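Side-chain contact in aminopeptidase N (Francisella tularensis subsp. tularensis, PDB 5DLL), which is a zinc-dependent M1-family aminopeptidase that releases single amino acids from the N-termini of peptides and probably helps degrade intracellular peptides: residues 672-677 / 707-712. Sequence-based numbering, arbitrary orientation.
Sequences AKRKLK and MTDQQT
K677 and D709 join two neighbouring helices of the C-terminal all-helical, ARM-repeat-like domain of this M1 aminopeptidase, and illustrate how a buried carboxylate can be shared between a charge and an aliphatic chain. The segments 672-677 and 707-712 run side by side, their axes 10.5 Å apart at closest approach and 5° from parallel, so side chains rather than backbones bridge the gap. The ammonium of K677 sits midway between the two oxygens of D709 but raised out of the carboxylate plane: NZ lies 3.2 Å from D709 OD1 and equally far from D709 OD2, a salt bridge whose two hydrogen bonds are both weak. K677 reaches across because its CG stands anti to the backbone N (chi1 171°) and the chain then bends at chi3, meeting the aspartate side chain at about a right angle.

R674, one turn earlier, offers D709 its methylenes and not its charge. R674 CD sits 3.4 Å from D709 OD1. R674 NE stays 4.9 Å from D709 OD1, and CD also touches T708 CB. A bend at chi3 carries the guanidinium on to D297, its salt-bridge partner, and to the carbonyl of S665. D297 also gives its backbone N-H to T708 OG1, tying both helices to one outside residue. L700 of helix 691-703 packs against both K677 and D709.

Within helix 707-717, T712 folds back on the preceding turn: its OG1 donates to T708 O at 2.7 Å, approaching from the face of that carbonyl opposite to the backbone N of T712.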
loop_
_atom_site.group_PDB
_atom_site.type_symbol
_atom_site.label_atom_id
_atom_site.label_comp_id
_atom_site.label_asym_id
_atom_site.label_seq_id
_atom_site.Cartn_x
_atom_site.Cartn_y
_atom_site.Cartn_z
ATOM N N ALA A 672 13.346 17.379 1.248
ATOM C CA ALA A 672 14.294 16.939 0.214
ATOM C C ALA A 672 15.740 17.270 0.573
ATOM O O ALA A 672 16.659 16.521 0.232
ATOM C CB ALA A 672 13.939 17.567 -1.125
ATOM N N LYS A 673 15.920 18.405 1.248
ATOM C CA LYS A 673 17.228 18.854 1.745
ATOM C C LYS A 673 17.774 17.817 2.727
ATOM O O LYS A 673 18.917 17.370 2.599
ATOM C CB LYS A 673 17.087 20.222 2.441
ATOM C CG LYS A 673 18.142 21.271 2.106
ATOM C CD LYS A 673 17.573 22.676 2.309
ATOM C CE LYS A 673 18.632 23.741 2.586
ATOM N NZ LYS A 673 19.333 24.264 1.379
ATOM N N ARG A 674 16.927 17.425 3.681
ATOM C CA ARG A 674 17.302 16.501 4.759
ATOM C C ARG A 674 17.726 15.114 4.293
ATOM O O ARG A 674 18.520 14.450 4.963
ATOM C CB ARG A 674 16.154 16.345 5.764
ATOM C CG ARG A 674 16.142 17.380 6.875
ATOM C CD ARG A 674 15.122 17.023 7.945
ATOM N NE ARG A 674 13.752 17.169 7.452
ATOM C CZ ARG A 674 13.055 18.306 7.451
ATOM N NH1 ARG A 674 13.581 19.432 7.921
ATOM N NH2 ARG A 674 11.813 18.318 6.976
ATOM N N LYS A 675 17.193 14.656 3.168
ATOM C CA LYS A 675 17.557 13.325 2.693
ATOM C C LYS A 675 18.794 13.340 1.801
ATOM O O LYS A 675 19.607 12.422 1.882
ATOM C CB LYS A 675 16.382 12.591 2.043
ATOM C CG LYS A 675 15.710 13.277 0.871
ATOM C CD LYS A 675 14.545 12.435 0.368
ATOM C CE LYS A 675 13.415 12.341 1.389
ATOM N NZ LYS A 675 12.214 11.653 0.847
ATOM N N LEU A 676 18.959 14.375 0.980
ATOM C CA LEU A 676 20.222 14.547 0.255
ATOM C C LEU A 676 21.360 14.754 1.252
ATOM O O LEU A 676 22.461 14.228 1.067
ATOM C CB LEU A 676 20.174 15.725 -0.720
ATOM C CG LEU A 676 21.457 15.895 -1.550
ATOM C CD1 LEU A 676 21.678 14.683 -2.442
ATOM C CD2 LEU A 676 21.443 17.165 -2.384
ATOM N N LYS A 677 21.087 15.530 2.300
ATOM C CA LYS A 677 22.017 15.680 3.414
ATOM C C LYS A 677 22.427 14.315 3.976
ATOM O O LYS A 677 23.605 14.078 4.240
ATOM C CB LYS A 677 21.392 16.541 4.515
ATOM C CG LYS A 677 22.203 16.572 5.800
ATOM C CD LYS A 677 21.732 17.644 6.766
ATOM C CE LYS A 677 20.302 17.411 7.216
ATOM N NZ LYS A 677 20.019 18.154 8.474
ATOM N N MET A 707 13.245 13.967 14.612
ATOM C CA MET A 707 13.626 12.554 14.540
ATOM C C MET A 707 14.324 12.191 13.230
ATOM O O MET A 707 15.228 11.357 13.231
ATOM C CB MET A 707 12.417 11.635 14.754
ATOM C CG MET A 707 12.789 10.169 14.978
ATOM S SD MET A 707 13.903 9.875 16.374
ATOM C CE MET A 707 12.927 10.485 17.748
ATOM N N THR A 708 13.912 12.803 12.121
ATOM C CA THR A 708 14.497 12.488 10.815
ATOM C C THR A 708 16.019 12.646 10.828
ATOM O O THR A 708 16.743 11.768 10.359
ATOM C CB THR A 708 13.911 13.368 9.697
ATOM O OG1 THR A 708 12.517 13.600 9.940
ATOM C CG2 THR A 708 14.100 12.693 8.345
ATOM N N ASP A 709 16.492 13.758 11.383
ATOM C CA ASP A 709 17.929 14.033 11.496
ATOM C C ASP A 709 18.609 13.157 12.548
ATOM O O ASP A 709 19.752 12.738 12.369
ATOM C CB ASP A 709 18.178 15.511 11.838
ATOM C CG ASP A 709 18.034 16.439 10.634
ATOM O OD1 ASP A 709 17.998 15.957 9.482
ATOM O OD2 ASP A 709 17.976 17.668 10.849
ATOM N N GLN A 710 17.915 12.893 13.649
ATOM C CA GLN A 710 18.474 12.044 14.699
ATOM C C GLN A 710 18.554 10.580 14.256
ATOM O O GLN A 710 19.500 9.877 14.596
ATOM C CB GLN A 710 17.663 12.179 15.985
ATOM C CG GLN A 710 18.381 11.637 17.212
ATOM C CD GLN A 710 17.846 12.206 18.516
ATOM O OE1 GLN A 710 16.944 13.045 18.523
ATOM N NE2 GLN A 710 18.409 11.754 19.628
ATOM N N GLN A 711 17.559 10.137 13.495
ATOM C CA GLN A 711 17.581 8.820 12.861
ATOM C C GLN A 711 18.769 8.720 11.899
ATOM O O GLN A 711 19.494 7.720 11.902
ATOM C CB GLN A 711 16.243 8.545 12.142
ATOM C CG GLN A 711 16.253 7.419 11.106
ATOM C CD GLN A 711 16.677 7.878 9.711
ATOM O OE1 GLN A 711 16.215 8.910 9.209
ATOM N NE2 GLN A 711 17.559 7.106 9.075
ATOM N N THR A 712 18.962 9.753 11.081
ATOM C CA THR A 712 20.066 9.783 10.126
ATOM C C THR A 712 21.409 9.807 10.850
ATOM O O THR A 712 22.319 9.059 10.502
ATOM C CB THR A 712 19.971 11.008 9.198
ATOM O OG1 THR A 712 18.674 11.048 8.595
ATOM C CG2 THR A 712 21.028 10.944 8.103
#